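Local atomic coordinates of flagellar assembly protein FliH (PDB entry 5B0O), a protein that is needed for flagellar assembly and regrowth and takes part in flagellar protein export. Residues K72-L82 / L93-P104. Sequence-based numbering, arbitrary orientation.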
ATOM      1  N   LYS E  72     -39.811  -1.373 -15.075  1.00 37.85           N
ATOM      2  CA  LYS E  72     -40.439  -2.656 -15.373  1.00 39.22           C
ATOM      3  C   LYS E  72     -39.688  -3.756 -14.647  1.00 41.55           C
ATOM      4  O   LYS E  72     -39.173  -4.689 -15.264  1.00 44.10           O
ATOM      5  CB  LYS E  72     -40.452  -2.944 -16.877  1.00 37.87           C
ATOM      6  CG  LYS E  72     -41.248  -1.957 -17.717  1.00 41.78           C
ATOM      7  CD  LYS E  72     -41.327  -2.402 -19.172  1.00 44.77           C
ATOM      8  CE  LYS E  72     -39.942  -2.574 -19.782  1.00 55.37           C
ATOM      9  NZ  LYS E  72     -39.182  -1.293 -19.892  1.00 51.65           N
ATOM     10  N   PRO E  73     -39.644  -3.653 -13.313  1.00 39.85           N
ATOM     11  CA  PRO E  73     -38.873  -4.559 -12.461  1.00 38.52           C
ATOM     12  C   PRO E  73     -39.300  -6.002 -12.656  1.00 44.17           C
ATOM     13  O   PRO E  73     -40.496  -6.263 -12.797  1.00 48.52           O
ATOM     14  CB  PRO E  73     -39.241  -4.101 -11.046  1.00 38.43           C
ATOM     15  CG  PRO E  73     -39.695  -2.694 -11.210  1.00 39.39           C
ATOM     16  CD  PRO E  73     -40.409  -2.678 -12.520  1.00 38.49           C
ATOM     17  N   GLN E  74     -38.332  -6.915 -12.675  1.00 41.49           N
ATOM     18  CA  GLN E  74     -38.625  -8.342 -12.739  1.00 37.82           C
ATOM     19  C   GLN E  74     -37.745  -9.114 -11.757  1.00 39.52           C
ATOM     20  O   GLN E  74     -36.525  -8.976 -11.765  1.00 38.30           O
ATOM     21  CB  GLN E  74     -38.460  -8.878 -14.164  1.00 41.62           C
ATOM     22  CG  GLN E  74     -37.042  -9.310 -14.527  1.00 57.76           C
ATOM     23  CD  GLN E  74     -36.912  -9.724 -15.988  1.00 72.99           C
ATOM     24  OE1 GLN E  74     -35.803  -9.892 -16.506  1.00 75.13           O
ATOM     25  NE2 GLN E  74     -38.049  -9.894 -16.658  1.00 71.17           N
ATOM     26  N   LEU E  75     -38.379  -9.893 -10.885  1.00 41.13           N
ATOM     27  CA  LEU E  75     -37.671 -10.765  -9.950  1.00 38.12           C
ATOM     28  C   LEU E  75     -37.443 -12.116 -10.603  1.00 41.36           C
ATOM     29  O   LEU E  75     -38.336 -12.656 -11.255  1.00 44.24           O
ATOM     30  CB  LEU E  75     -38.466 -10.938  -8.656  1.00 33.19           C
ATOM     31  CG  LEU E  75     -38.064 -12.046  -7.682  1.00 28.53           C
ATOM     32  CD1 LEU E  75     -36.683 -11.805  -7.133  1.00 33.97           C
ATOM     33  CD2 LEU E  75     -39.062 -12.147  -6.541  1.00 33.76           C
ATOM     34  N   ARG E  76     -36.238 -12.650 -10.441  1.00 42.59           N
ATOM     35  CA  ARG E  76     -35.880 -13.932 -11.032  1.00 44.71           C
ATOM     36  C   ARG E  76     -35.371 -14.861  -9.953  1.00 45.53           C
ATOM     37  O   ARG E  76     -34.551 -14.470  -9.120  1.00 42.61           O
ATOM     38  CB  ARG E  76     -34.777 -13.766 -12.077  1.00 49.38           C
ATOM     39  CG  ARG E  76     -35.083 -12.791 -13.182  1.00 53.09           C
ATOM     40  CD  ARG E  76     -33.847 -12.546 -14.021  1.00 59.08           C
ATOM     41  NE  ARG E  76     -33.998 -11.378 -14.881  1.00 74.10           N
ATOM     42  CZ  ARG E  76     -33.006 -10.839 -15.580  1.00 83.45           C
ATOM     43  NH1 ARG E  76     -31.790 -11.367 -15.514  1.00 88.93           N
ATOM     44  NH2 ARG E  76     -33.226  -9.772 -16.340  1.00 66.40           N
ATOM     45  N   VAL E  77     -35.858 -16.096  -9.977  1.00 41.71           N
ATOM     46  CA  VAL E  77     -35.361 -17.131  -9.093  1.00 38.01           C
ATOM     47  C   VAL E  77     -35.240 -18.423  -9.885  1.00 51.24           C
ATOM     48  O   VAL E  77     -35.774 -18.531 -10.990  1.00 51.07           O
ATOM     49  CB  VAL E  77     -36.286 -17.338  -7.895  1.00 37.13           C
ATOM     50  CG1 VAL E  77     -35.627 -18.254  -6.888  1.00 54.80           C
ATOM     51  CG2 VAL E  77     -36.599 -16.012  -7.243  1.00 34.64           C
ATOM     52  N   HIS E  78     -34.519 -19.393  -9.336  1.00 53.73           N
ATOM     53  CA  HIS E  78     -34.407 -20.700  -9.967  1.00 53.29           C
ATOM     54  C   HIS E  78     -35.792 -21.318 -10.073  1.00 54.89           C
ATOM     55  O   HIS E  78     -36.571 -21.271  -9.117  1.00 50.34           O
ATOM     56  CB  HIS E  78     -33.503 -21.613  -9.143  1.00 53.83           C
ATOM     57  CG  HIS E  78     -33.066 -22.850  -9.868  1.00 61.39           C
ATOM     58  ND1 HIS E  78     -32.815 -24.039  -9.222  1.00 64.77           N
ATOM     59  CD2 HIS E  78     -32.822 -23.074 -11.182  1.00 62.66           C
ATOM     60  CE1 HIS E  78     -32.443 -24.949 -10.107  1.00 63.94           C
ATOM     61  NE2 HIS E  78     -32.436 -24.389 -11.301  1.00 62.12           N
ATOM     62  N   PRO E  79     -36.101 -21.916 -11.232  1.00 59.34           N
ATOM     63  CA  PRO E  79     -37.422 -22.517 -11.438  1.00 57.58           C
ATOM     64  C   PRO E  79     -37.864 -23.381 -10.260  1.00 49.30           C
ATOM     65  O   PRO E  79     -39.067 -23.500 -10.021  1.00 53.56           O
ATOM     66  CB  PRO E  79     -37.204 -23.376 -12.682  1.00 53.08           C
ATOM     67  CG  PRO E  79     -36.216 -22.575 -13.493  1.00 51.29           C
ATOM     68  CD  PRO E  79     -35.321 -21.858 -12.483  1.00 51.98           C
ATOM     69  N   ASP E  80     -36.907 -23.950  -9.534  1.00 47.26           N
ATOM     70  CA  ASP E  80     -37.204 -24.778  -8.367  1.00 53.02           C
ATOM     71  C   ASP E  80     -37.726 -24.017  -7.143  1.00 57.58           C
ATOM     72  O   ASP E  80     -38.512 -24.561  -6.361  1.00 58.76           O
ATOM     73  CB  ASP E  80     -35.983 -25.599  -7.979  1.00 57.00           C
ATOM     74  CG  ASP E  80     -35.691 -26.696  -8.968  1.00 57.40           C
ATOM     75  OD1 ASP E  80     -36.359 -26.742 -10.023  1.00 53.10           O
ATOM     76  OD2 ASP E  80     -34.786 -27.509  -8.690  1.00 66.25           O
ATOM     77  N   ASP E  81     -37.272 -22.778  -6.961  1.00 54.70           N
ATOM     78  CA  ASP E  81     -37.829 -21.911  -5.923  1.00 54.88           C
ATOM     79  C   ASP E  81     -39.059 -21.187  -6.460  1.00 50.61           C
ATOM     80  O   ASP E  81     -39.849 -20.642  -5.694  1.00 46.13           O
ATOM     81  CB  ASP E  81     -36.813 -20.856  -5.477  1.00 56.35           C
ATOM     82  CG  ASP E  81     -35.654 -21.433  -4.689  1.00 61.78           C
ATOM     83  OD1 ASP E  81     -35.881 -22.253  -3.773  1.00 65.03           O
ATOM     84  OD2 ASP E  81     -34.505 -21.043  -4.989  1.00 60.28           O
ATOM     85  N   LEU E  82     -39.223 -21.201  -7.781  1.00 49.93           N
ATOM     86  CA  LEU E  82     -40.206 -20.344  -8.454  1.00 52.94           C
ATOM     87  C   LEU E  82     -41.654 -20.545  -8.021  1.00 54.68           C
ATOM     88  O   LEU E  82     -42.308 -19.602  -7.584  1.00 56.83           O
ATOM     89  CB  LEU E  82     -40.104 -20.491  -9.975  1.00 49.24           C
ATOM     90  CG  LEU E  82     -41.063 -19.634 -10.802  1.00 40.91           C
ATOM     91  CD1 LEU E  82     -40.464 -19.294 -12.144  1.00 50.12           C
ATOM     92  CD2 LEU E  82     -42.388 -20.332 -10.988  1.00 54.05           C
ATOM     93  N   LEU E  93     -45.991  -9.360  -5.074  1.00 42.30           N
ATOM     94  CA  LEU E  93     -45.252  -8.909  -6.252  1.00 43.69           C
ATOM     95  C   LEU E  93     -46.112  -8.028  -7.143  1.00 37.43           C
ATOM     96  O   LEU E  93     -45.729  -6.910  -7.475  1.00 41.34           O
ATOM     97  CB  LEU E  93     -44.724 -10.097  -7.053  1.00 41.54           C
ATOM     98  CG  LEU E  93     -43.562 -10.815  -6.382  1.00 39.13           C
ATOM     99  CD1 LEU E  93     -43.019 -11.907  -7.282  1.00 44.56           C
ATOM    100  CD2 LEU E  93     -42.490  -9.803  -6.064  1.00 36.36           C
ATOM    101  N   SER E  94     -47.280  -8.543  -7.512  1.00 36.34           N
ATOM    102  CA  SER E  94     -48.202  -7.842  -8.390  1.00 36.49           C
ATOM    103  C   SER E  94     -48.607  -6.487  -7.815  1.00 41.19           C
ATOM    104  O   SER E  94     -48.712  -5.498  -8.547  1.00 39.71           O
ATOM    105  CB  SER E  94     -49.427  -8.714  -8.641  1.00 32.72           C
ATOM    106  OG  SER E  94     -49.032 -10.028  -8.980  1.00 39.55           O
ATOM    107  N   LEU E  95     -48.830  -6.447  -6.506  1.00 35.34           N
ATOM    108  CA  LEU E  95     -49.106  -5.190  -5.821  1.00 36.82           C
ATOM    109  C   LEU E  95     -47.987  -4.163  -6.005  1.00 38.48           C
ATOM    110  O   LEU E  95     -48.248  -2.966  -6.085  1.00 39.95           O
ATOM    111  CB  LEU E  95     -49.326  -5.427  -4.332  1.00 35.82           C
ATOM    112  CG  LEU E  95     -50.772  -5.612  -3.899  1.00 37.06           C
ATOM    113  CD1 LEU E  95     -50.882  -5.430  -2.399  1.00 40.66           C
ATOM    114  CD2 LEU E  95     -51.659  -4.620  -4.621  1.00 32.25           C
ATOM    115  N   HIS E  96     -46.744  -4.635  -6.054  1.00 37.81           N
ATOM    116  CA  HIS E  96     -45.596  -3.754  -6.241  1.00 37.31           C
ATOM    117  C   HIS E  96     -45.345  -3.507  -7.718  1.00 34.04           C
ATOM    118  O   HIS E  96     -44.512  -2.678  -8.085  1.00 30.05           O
ATOM    119  CB  HIS E  96     -44.342  -4.355  -5.614  1.00 34.37           C
ATOM    120  CG  HIS E  96     -44.315  -4.296  -4.118  1.00 35.64           C
ATOM    121  ND1 HIS E  96     -45.083  -5.133  -3.326  1.00 33.33           N
ATOM    122  CD2 HIS E  96     -43.602  -3.530  -3.271  1.00 39.27           C
ATOM    123  CE1 HIS E  96     -44.847  -4.864  -2.060  1.00 39.22           C
ATOM    124  NE2 HIS E  96     -43.953  -3.896  -1.988  1.00 38.13           N
ATOM    125  N   GLY E  97     -46.063  -4.240  -8.561  1.00 32.47           N
ATOM    126  CA  GLY E  97     -45.912  -4.115  -9.996  1.00 40.41           C
ATOM    127  C   GLY E  97     -44.759  -4.909 -10.580  1.00 35.97           C
ATOM    128  O   GLY E  97     -44.452  -4.763 -11.761  1.00 40.06           O
ATOM    129  N   TRP E  98     -44.115  -5.738  -9.762  1.00 30.07           N
ATOM    130  CA  TRP E  98     -43.027  -6.587 -10.247  1.00 35.63           C
ATOM    131  C   TRP E  98     -43.591  -7.783 -10.990  1.00 36.16           C
ATOM    132  O   TRP E  98     -44.728  -8.181 -10.749  1.00 38.57           O
ATOM    133  CB  TRP E  98     -42.158  -7.099  -9.097  1.00 36.30           C
ATOM    134  CG  TRP E  98     -41.354  -6.055  -8.400  1.00 31.94           C
ATOM    135  CD1 TRP E  98     -41.438  -4.715  -8.575  1.00 32.28           C
ATOM    136  CD2 TRP E  98     -40.343  -6.270  -7.406  1.00 31.09           C
ATOM    137  NE1 TRP E  98     -40.550  -4.075  -7.751  1.00 33.06           N
ATOM    138  CE2 TRP E  98     -39.863  -5.011  -7.021  1.00 33.66           C
ATOM    139  CE3 TRP E  98     -39.799  -7.410  -6.806  1.00 36.49           C
ATOM    140  CZ2 TRP E  98     -38.858  -4.853  -6.063  1.00 32.40           C
ATOM    141  CZ3 TRP E  98     -38.806  -7.251  -5.856  1.00 34.96           C
ATOM    142  CH2 TRP E  98     -38.343  -5.984  -5.497  1.00 28.11           C
ATOM    143  N   ARG E  99     -42.794  -8.358 -11.886  1.00 33.51           N
ATOM    144  CA  ARG E  99     -43.163  -9.624 -12.510  1.00 44.90           C
ATOM    145  C   ARG E  99     -42.106 -10.676 -12.219  1.00 45.19           C
ATOM    146  O   ARG E  99     -40.991 -10.346 -11.829  1.00 46.85           O
ATOM    147  CB  ARG E  99     -43.413  -9.473 -14.013  1.00 45.47           C
ATOM    148  CG  ARG E  99     -42.212  -9.080 -14.818  1.00 48.38           C
ATOM    149  CD  ARG E  99     -42.643  -8.541 -16.171  1.00 60.90           C
ATOM    150  NE  ARG E  99     -41.533  -7.915 -16.878  1.00 73.62           N
ATOM    151  CZ  ARG E  99     -41.158  -8.225 -18.114  1.00 74.72           C
ATOM    152  NH1 ARG E  99     -41.814  -9.158 -18.803  1.00 61.23           N
ATOM    153  NH2 ARG E  99     -40.127  -7.597 -18.662  1.00 73.64           N
ATOM    154  N   LEU E 100     -42.473 -11.943 -12.373  1.00 48.51           N
ATOM    155  CA  LEU E 100     -41.590 -13.038 -11.995  1.00 39.13           C
ATOM    156  C   LEU E 100     -41.289 -13.975 -13.158  1.00 44.47           C
ATOM    157  O   LEU E 100     -42.146 -14.259 -13.999  1.00 44.32           O
ATOM    158  CB  LEU E 100     -42.181 -13.815 -10.823  1.00 30.58           C
ATOM    159  CG  LEU E 100     -41.221 -14.755 -10.108  1.00 40.27           C
ATOM    160  CD1 LEU E 100     -41.640 -14.970  -8.664  1.00 47.62           C
ATOM    161  CD2 LEU E 100     -41.115 -16.079 -10.839  1.00 52.12           C
ATOM    162  N   ARG E 101     -40.046 -14.438 -13.192  1.00 44.20           N
ATOM    163  CA  ARG E 101     -39.567 -15.358 -14.205  1.00 45.91           C
ATOM    164  C   ARG E 101     -38.733 -16.408 -13.508  1.00 46.95           C
ATOM    165  O   ARG E 101     -38.240 -16.178 -12.404  1.00 46.20           O
ATOM    166  CB  ARG E 101     -38.648 -14.635 -15.180  1.00 45.89           C
ATOM    167  CG  ARG E 101     -39.326 -13.799 -16.237  1.00 59.50           C
ATOM    168  CD  ARG E 101     -38.251 -13.188 -17.117  1.00 70.84           C
ATOM    169  NE  ARG E 101     -36.983 -13.893 -16.935  1.00 69.66           N
ATOM    170  CZ  ARG E 101     -35.787 -13.392 -17.233  1.00 74.31           C
ATOM    171  NH1 ARG E 101     -35.676 -12.168 -17.732  1.00 76.90           N
ATOM    172  NH2 ARG E 101     -34.695 -14.117 -17.026  1.00 70.35           N
ATOM    173  N   GLY E 102     -38.585 -17.572 -14.128  1.00 49.76           N
ATOM    174  CA  GLY E 102     -37.543 -18.480 -13.696  1.00 50.13           C
ATOM    175  C   GLY E 102     -36.246 -18.120 -14.391  1.00 51.74           C
ATOM    176  O   GLY E 102     -36.237 -17.819 -15.586  1.00 49.63           O
ATOM    177  N   ASP E 103     -35.148 -18.152 -13.647  1.00 53.24           N
ATOM    178  CA  ASP E 103     -33.816 -18.052 -14.230  1.00 58.23           C
ATOM    179  C   ASP E 103     -33.032 -19.302 -13.870  1.00 63.87           C
ATOM    180  O   ASP E 103     -32.771 -19.557 -12.690  1.00 61.55           O
ATOM    181  CB  ASP E 103     -33.082 -16.793 -13.769  1.00 58.77           C
ATOM    182  CG  ASP E 103     -31.890 -16.462 -14.653  1.00 66.80           C
ATOM    183  OD1 ASP E 103     -32.081 -15.765 -15.671  1.00 84.39           O
ATOM    184  OD2 ASP E 103     -30.765 -16.907 -14.341  1.00 62.23           O
ATOM    185  N   PRO E 104     -32.655 -20.087 -14.885  1.00 63.41           N
ATOM    186  CA  PRO E 104     -32.005 -21.376 -14.639  1.00 56.13           C
ATOM    187  C   PRO E 104     -30.645 -21.233 -13.962  1.00 60.85           C
ATOM    188  O   PRO E 104     -30.174 -22.186 -13.340  1.00 62.08           O
ATOM    189  CB  PRO E 104     -31.834 -21.944 -16.046  1.00 49.61           C
ATOM    190  CG  PRO E 104     -31.773 -20.748 -16.927  1.00 58.53           C
ATOM    191  CD  PRO E 104     -32.706 -19.752 -16.320  1.00 61.82           C
TER
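Pro73 lays its CB over one face of the Trp98 indole, 3.7 Å from the centroid of the five-membered ring, a CH-pi contact in which a compact, puckered ring turns C-H bonds to an electron-rich surface. Leu75 CB approaches the indole obliquely. The Arg101 guanidinium has Arg76 NE and CD over one face, the two guanidinium planes 18° apart. The Asp103 carboxylate and Gln74 amide oxygen probably offset the repulsion of these side-by-side charges: Arg101 NH2 makes a long salt bridge to Asp103 OD1 (3.4 Å), while Asp103 OD2 bonds to Thr105 OG1. Gln74 CD lies at the Arg76 guanidinium edge; its OE1, tilted from that plane, accepts from both NE and NH2. The extended Gln74 brings its amide across Arg101, planes 84° apart, with NE2 over an Arg99 guanidinium face. Gln74, Arg76, Arg99 and Arg101 share one face of parallel strands 74-77 and 99-102, joined through helix 79-96 as a beta-alpha-beta unit in the C-terminal part of FliH, which this chain represents. Leu75 N to Arg99 O (2.8 Å) and Arg101 N to Leu75 O (3.1 Å) are two of the interstrand hydrogen bonds. Leu75 and Leu100 point to the other face, toward the helix, where Leu75 CD2 meets Leu93 CD1 at 4.0 Å. With CG anti to the backbone N (chi1 -179°), Leu82 sends CD1 to Leu100 CD2 and over Gly102, which has no side chain to block it.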